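Local coordinates for putative peptide binding protein (PDB 3NOH) that is of unknown function but probably binds peptides, at residues F62-Y76 against G108-V120. Numbering follows the deposited sequence. Where two conformers were deposited one is given.
Sequences FDIYVSETDYALIRY and GKYEAFLSESDLV
Leu114 reaches over the face of the sheet toward the helix and overlaps Ile64, Leu73 and Tyr76 together: its CD1 meets CG2 of Ile64 and lies at the ring edge of Tyr76, 3.9 Å from CE2. The two segments form the parallel strand pair 61-67/112-116 at the middle of a five-stranded mixed sheet in an alpha/beta fold, and helix 71-86 packs on the face that carries Ile64 and Ala112. Leu73, whose CG lies opposite its backbone N (chi1 -162°), brings CD2 against the strand backbone, only 3.4 Å from Ser115 CA, a tight fit. On the other face the Tyr65 ring crosses Tyr110, CE2 touching Tyr110 CB at 3.6 Å and meeting Lys109 O near the ring plane. Arg104 binds both that carbonyl and Tyr65 OH, and Leu101 of helix 98-107 packs against the Tyr65 side chain. Exchanging Tyr65 for an alanine would probably open a gap beside Tyr110 CB and leave Arg104 without its hydroxyl partner. Two straight hydrogen bonds join the strands: Leu114 N lies nearly in line with the C=O of Tyr65 (3.0 Å to O), whereas Tyr65 N meets Ala112 O at a C=O...N angle of 138°; that from Ala112 N to Asp63 O is weak. At the start of the pairing Glu111 extends its side chain across to the neighbouring strand, where OE1 accepts from Asp63 N at 2.8 Å; Asp63's own carboxylate turns to Gln92 and Lys94, which probably eases the closeness of the two acids. Where the strands part, water 1 links Ser67 N to Leu114 O. Asp70 caps the helix through OD1, which takes Leu73 N from above the carboxylate plane, while its OD2 accepts from water 2, itself held by Glu116 N at 3.0 Å.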
loop_
_atom_site.group_PDB
_atom_site.type_symbol
_atom_site.label_atom_id
_atom_site.label_comp_id
_atom_site.label_asym_id
_atom_site.label_seq_id
_atom_site.Cartn_x
_atom_site.Cartn_y
_atom_site.Cartn_z
ATOM N N PHE A 62 -8.786 -2.646 5.293
ATOM C CA PHE A 62 -8.352 -1.349 4.767
ATOM C C PHE A 62 -8.256 -1.400 3.264
ATOM O O PHE A 62 -8.208 -2.477 2.663
ATOM C CB PHE A 62 -7.032 -0.845 5.397
ATOM C CG PHE A 62 -5.827 -1.687 5.080
ATOM C CD1 PHE A 62 -5.535 -2.820 5.851
ATOM C CD2 PHE A 62 -5.004 -1.385 4.017
ATOM C CE1 PHE A 62 -4.427 -3.610 5.522
ATOM C CE2 PHE A 62 -3.869 -2.176 3.715
ATOM C CZ PHE A 62 -3.593 -3.283 4.469
ATOM N N ASP A 63 -8.282 -0.234 2.650
ATOM C CA ASP A 63 -8.176 -0.124 1.216
ATOM C C ASP A 63 -6.750 0.255 0.828
ATOM O O ASP A 63 -6.056 1.042 1.506
ATOM C CB ASP A 63 -9.157 0.937 0.693
ATOM C CG ASP A 63 -10.628 0.580 0.937
ATOM O OD1 ASP A 63 -10.936 -0.596 1.090
ATOM O OD2 ASP A 63 -11.466 1.530 0.981
ATOM N N ILE A 64 -6.341 -0.203 -0.348
ATOM C CA ILE A 64 -5.103 0.219 -0.966
ATOM C C ILE A 64 -5.412 0.912 -2.286
ATOM O O ILE A 64 -6.016 0.318 -3.176
ATOM C CB ILE A 64 -4.141 -0.966 -1.265
ATOM C CG1 ILE A 64 -3.799 -1.679 0.047
ATOM C CG2 ILE A 64 -2.861 -0.451 -1.961
ATOM C CD1 ILE A 64 -3.006 -2.997 -0.092
ATOM N N TYR A 65 -5.045 2.166 -2.430
ATOM C CA TYR A 65 -5.220 2.897 -3.680
ATOM C C TYR A 65 -4.041 2.695 -4.627
ATOM O O TYR A 65 -2.918 2.481 -4.203
ATOM C CB TYR A 65 -5.377 4.392 -3.417
ATOM C CG TYR A 65 -6.558 4.813 -2.600
ATOM C CD1 TYR A 65 -7.630 3.988 -2.388
ATOM C CD2 TYR A 65 -6.608 6.114 -2.111
ATOM C CE1 TYR A 65 -8.754 4.416 -1.649
ATOM C CE2 TYR A 65 -7.699 6.557 -1.391
ATOM C CZ TYR A 65 -8.779 5.722 -1.198
ATOM O OH TYR A 65 -9.868 6.168 -0.456
ATOM N N VAL A 66 -4.307 2.755 -5.921
ATOM C CA VAL A 66 -3.293 2.566 -6.949
ATOM C C VAL A 66 -3.667 3.438 -8.139
ATOM O O VAL A 66 -4.842 3.608 -8.420
ATOM C CB VAL A 66 -3.194 1.074 -7.374
ATOM C CG1 VAL A 66 -4.534 0.554 -7.920
ATOM C CG2 VAL A 66 -2.088 0.844 -8.413
ATOM N N SER A 67 -2.672 3.944 -8.873
ATOM C CA SER A 67 -3.000 4.701 -10.066
ATOM C C SER A 67 -3.487 3.769 -11.202
ATOM O O SER A 67 -2.860 2.734 -11.517
ATOM C CB SER A 67 -1.761 5.398 -10.577
ATOM O OG SER A 67 -1.995 5.961 -11.875
ATOM N N GLU A 68 -4.598 4.157 -11.805
ATOM C CA GLU A 68 -5.244 3.357 -12.846
ATOM C C GLU A 68 -4.448 3.241 -14.153
ATOM O O GLU A 68 -4.785 2.394 -15.008
ATOM C CB GLU A 68 -6.633 3.945 -13.136
ATOM C CG GLU A 68 -6.603 5.308 -13.821
ATOM C CD GLU A 68 -7.960 6.055 -13.772
ATOM O OE1 GLU A 68 -8.945 5.507 -13.177
ATOM O OE2 GLU A 68 -8.017 7.205 -14.300
ATOM N N THR A 69 -3.409 4.077 -14.332
ATOM C CA THR A 69 -2.544 3.973 -15.466
ATOM C C THR A 69 -1.227 3.255 -15.215
ATOM O O THR A 69 -0.402 3.151 -16.113
ATOM C CB THR A 69 -2.323 5.355 -16.131
ATOM O OG1 THR A 69 -1.925 6.312 -15.157
ATOM C CG2 THR A 69 -3.637 5.868 -16.774
ATOM N N ASP A 70 -1.042 2.734 -13.999
ATOM C CA ASP A 70 0.117 1.939 -13.706
ATOM C C ASP A 70 -0.328 0.466 -13.783
ATOM O O ASP A 70 -0.670 -0.162 -12.780
ATOM C CB ASP A 70 0.684 2.294 -12.304
ATOM C CG ASP A 70 2.025 1.660 -12.065
ATOM O OD1 ASP A 70 2.363 0.639 -12.778
ATOM O OD2 ASP A 70 2.758 2.144 -11.158
ATOM N N TYR A 71 -0.353 -0.064 -14.984
ATOM C CA TYR A 71 -1.002 -1.361 -15.197
ATOM C C TYR A 71 -0.296 -2.503 -14.492
ATOM O O TYR A 71 -0.948 -3.407 -13.939
ATOM C CB TYR A 71 -1.143 -1.645 -16.680
ATOM C CG TYR A 71 -1.775 -0.521 -17.475
ATOM C CD1 TYR A 71 -2.890 0.161 -16.989
ATOM C CD2 TYR A 71 -1.287 -0.174 -18.731
ATOM C CE1 TYR A 71 -3.482 1.186 -17.712
ATOM C CE2 TYR A 71 -1.867 0.865 -19.472
ATOM C CZ TYR A 71 -2.958 1.538 -18.954
ATOM O OH TYR A 71 -3.540 2.566 -19.660
ATOM N N ALA A 72 1.039 -2.468 -14.495
ATOM C CA ALA A 72 1.815 -3.475 -13.815
ATOM C C ALA A 72 1.557 -3.421 -12.316
ATOM O O ALA A 72 1.452 -4.479 -11.690
ATOM C CB ALA A 72 3.304 -3.310 -14.071
ATOM N N LEU A 73 1.490 -2.223 -11.750
ATOM C CA LEU A 73 1.217 -2.077 -10.312
ATOM C C LEU A 73 -0.201 -2.508 -9.916
ATOM O O LEU A 73 -0.397 -3.020 -8.802
ATOM C CB LEU A 73 1.533 -0.676 -9.777
ATOM C CG LEU A 73 1.691 -0.546 -8.276
ATOM C CD1 LEU A 73 2.789 -1.505 -7.662
ATOM C CD2 LEU A 73 1.981 0.942 -7.921
ATOM N N ILE A 74 -1.174 -2.297 -10.809
ATOM C CA ILE A 74 -2.519 -2.798 -10.509
ATOM C C ILE A 74 -2.482 -4.334 -10.460
ATOM O O ILE A 74 -3.077 -4.924 -9.550
ATOM C CB ILE A 74 -3.604 -2.322 -11.502
ATOM C CG1 ILE A 74 -3.698 -0.799 -11.523
ATOM C CG2 ILE A 74 -4.978 -2.924 -11.139
ATOM C CD1 ILE A 74 -4.438 -0.307 -12.757
ATOM N N ARG A 75 -1.791 -4.982 -11.412
ATOM C CA ARG A 75 -1.624 -6.450 -11.419
ATOM C C ARG A 75 -1.023 -6.924 -10.097
ATOM O O ARG A 75 -1.531 -7.874 -9.454
ATOM C CB ARG A 75 -0.712 -6.906 -12.558
ATOM C CG ARG A 75 -1.348 -7.001 -13.918
ATOM C CD ARG A 75 -0.715 -8.121 -14.795
ATOM N NE ARG A 75 0.743 -8.224 -14.725
ATOM C CZ ARG A 75 1.593 -7.390 -15.318
ATOM N NH1 ARG A 75 1.143 -6.354 -16.018
ATOM N NH2 ARG A 75 2.895 -7.578 -15.194
ATOM N N TYR A 76 0.070 -6.265 -9.693
ATOM C CA TYR A 76 0.782 -6.538 -8.419
ATOM C C TYR A 76 -0.174 -6.361 -7.213
ATOM O O TYR A 76 -0.245 -7.236 -6.331
ATOM C CB TYR A 76 2.012 -5.613 -8.254
ATOM C CG TYR A 76 2.604 -5.678 -6.877
ATOM C CD1 TYR A 76 3.528 -6.676 -6.545
ATOM C CD2 TYR A 76 2.195 -4.795 -5.876
ATOM C CE1 TYR A 76 4.042 -6.780 -5.202
ATOM C CE2 TYR A 76 2.704 -4.897 -4.558
ATOM C CZ TYR A 76 3.614 -5.884 -4.247
ATOM O OH TYR A 76 4.085 -5.938 -2.951
ATOM N N GLY A 108 -4.438 13.462 3.054
ATOM C CA GLY A 108 -4.656 12.356 4.003
ATOM C C GLY A 108 -5.977 11.613 3.836
ATOM O O GLY A 108 -6.317 10.795 4.701
ATOM N N LYS A 109 -6.653 11.786 2.692
ATOM C CA LYS A 109 -7.912 11.082 2.452
ATOM C C LYS A 109 -7.601 9.736 1.787
ATOM O O LYS A 109 -8.005 9.412 0.637
ATOM C CB LYS A 109 -8.920 11.987 1.736
ATOM C CG LYS A 109 -9.462 13.081 2.705
ATOM C CD LYS A 109 -9.858 14.442 2.048
ATOM C CE LYS A 109 -11.249 14.467 1.369
ATOM N NZ LYS A 109 -12.374 14.986 2.221
ATOM N N TYR A 110 -6.858 8.913 2.537
ATOM C CA TYR A 110 -6.508 7.583 2.092
ATOM C C TYR A 110 -6.199 6.736 3.308
ATOM O O TYR A 110 -5.968 7.281 4.378
ATOM C CB TYR A 110 -5.301 7.585 1.099
ATOM C CG TYR A 110 -3.973 7.835 1.790
ATOM C CD1 TYR A 110 -3.584 9.106 2.164
ATOM C CD2 TYR A 110 -3.112 6.772 2.058
ATOM C CE1 TYR A 110 -2.345 9.321 2.799
ATOM C CE2 TYR A 110 -1.901 6.962 2.707
ATOM C CZ TYR A 110 -1.516 8.245 3.054
ATOM O OH TYR A 110 -0.349 8.477 3.715
ATOM N N GLU A 111 -6.147 5.423 3.124
ATOM C CA GLU A 111 -5.765 4.485 4.179
ATOM C C GLU A 111 -4.376 3.994 3.847
ATOM O O GLU A 111 -3.432 4.215 4.631
ATOM C CB GLU A 111 -6.800 3.345 4.307
ATOM C CG GLU A 111 -8.204 3.945 4.487
ATOM C CD GLU A 111 -9.306 2.964 4.774
ATOM O OE1 GLU A 111 -9.131 1.785 4.473
ATOM O OE2 GLU A 111 -10.381 3.410 5.259
ATOM N N ALA A 112 -4.229 3.332 2.702
ATOM C CA ALA A 112 -2.906 2.896 2.184
ATOM C C ALA A 112 -2.865 3.097 0.679
ATOM O O ALA A 112 -3.903 3.207 0.029
ATOM C CB ALA A 112 -2.556 1.434 2.563
ATOM N N PHE A 113 -1.672 3.195 0.112
ATOM C CA PHE A 113 -1.524 3.184 -1.318
ATOM C C PHE A 113 -0.254 2.517 -1.753
ATOM O O PHE A 113 0.721 2.401 -0.981
ATOM C CB PHE A 113 -1.667 4.578 -1.978
ATOM C CG PHE A 113 -0.554 5.561 -1.691
ATOM C CD1 PHE A 113 0.586 5.562 -2.462
ATOM C CD2 PHE A 113 -0.669 6.477 -0.660
ATOM C CE1 PHE A 113 1.592 6.469 -2.240
ATOM C CE2 PHE A 113 0.332 7.392 -0.427
ATOM C CZ PHE A 113 1.487 7.375 -1.204
ATOM N N LEU A 114 -0.231 2.140 -3.025
ATOM C CA LEU A 114 0.970 1.674 -3.715
ATOM C C LEU A 114 1.267 2.613 -4.850
ATOM O O LEU A 114 0.354 3.003 -5.573
ATOM C CB LEU A 114 0.721 0.290 -4.300
ATOM C CG LEU A 114 0.740 -0.872 -3.322
ATOM C CD1 LEU A 114 0.021 -2.092 -3.935
ATOM C CD2 LEU A 114 2.193 -1.207 -2.924
ATOM N N SER A 115 2.526 2.959 -5.065
ATOM C CA SER A 115 2.854 3.771 -6.232
ATOM C C SER A 115 4.297 3.601 -6.625
ATOM O O SER A 115 5.162 3.192 -5.831
ATOM C CB SER A 115 2.557 5.275 -6.006
ATOM O OG SER A 115 3.533 5.876 -5.141
ATOM N N GLU A 116 4.583 3.963 -7.878
ATOM C CA GLU A 116 5.946 4.267 -8.282
ATOM C C GLU A 116 6.484 5.277 -7.270
ATOM O O GLU A 116 5.733 6.179 -6.844
ATOM C CB GLU A 116 5.991 4.887 -9.691
ATOM C CG GLU A 116 5.691 3.853 -10.741
ATOM C CD GLU A 116 5.943 4.290 -12.194
ATOM O OE1 GLU A 116 6.437 5.415 -12.450
ATOM O OE2 GLU A 116 5.779 3.367 -13.054
ATOM N N SER A 117 7.744 5.148 -6.905
ATOM C CA SER A 117 8.288 5.913 -5.791
ATOM C C SER A 117 8.184 7.439 -6.014
ATOM O O SER A 117 7.997 8.166 -5.014
ATOM C CB SER A 117 9.718 5.527 -5.478
ATOM O OG SER A 117 10.583 5.789 -6.559
ATOM N N ASP A 118 8.244 7.858 -7.295
ATOM C CA ASP A 118 8.224 9.288 -7.646
ATOM C C ASP A 118 6.850 9.834 -8.020
ATOM O O ASP A 118 6.744 10.973 -8.486
ATOM C CB ASP A 118 9.197 9.595 -8.770
ATOM C CG ASP A 118 8.914 8.814 -10.070
ATOM O OD1 ASP A 118 8.170 7.812 -10.107
ATOM O OD2 ASP A 118 9.548 9.184 -11.079
ATOM N N LEU A 119 5.794 9.098 -7.763
ATOM C CA LEU A 119 4.489 9.597 -8.140
ATOM C C LEU A 119 4.030 10.749 -7.206
ATOM O O LEU A 119 3.574 11.774 -7.676
ATOM C CB LEU A 119 3.432 8.523 -8.132
ATOM C CG LEU A 119 1.994 9.019 -8.452
ATOM C CD1 LEU A 119 1.877 9.807 -9.836
ATOM C CD2 LEU A 119 0.959 7.904 -8.365
ATOM N N VAL A 120 4.097 10.511 -5.900
ATOM C CA VAL A 120 3.488 11.374 -4.873
ATOM C C VAL A 120 4.460 12.374 -4.301
ATOM O O VAL A 120 5.673 12.185 -4.300
ATOM C CB VAL A 120 2.853 10.476 -3.746
ATOM C CG1 VAL A 120 2.381 11.251 -2.496
ATOM C CG2 VAL A 120 1.791 9.537 -4.329
HETATM O O HOH W 1 -0.048 4.204 -8.049
HETATM O O HOH W 2 2.213 4.240 -9.661
HETATM O O HOH W 3 5.127 0.678 -12.812
#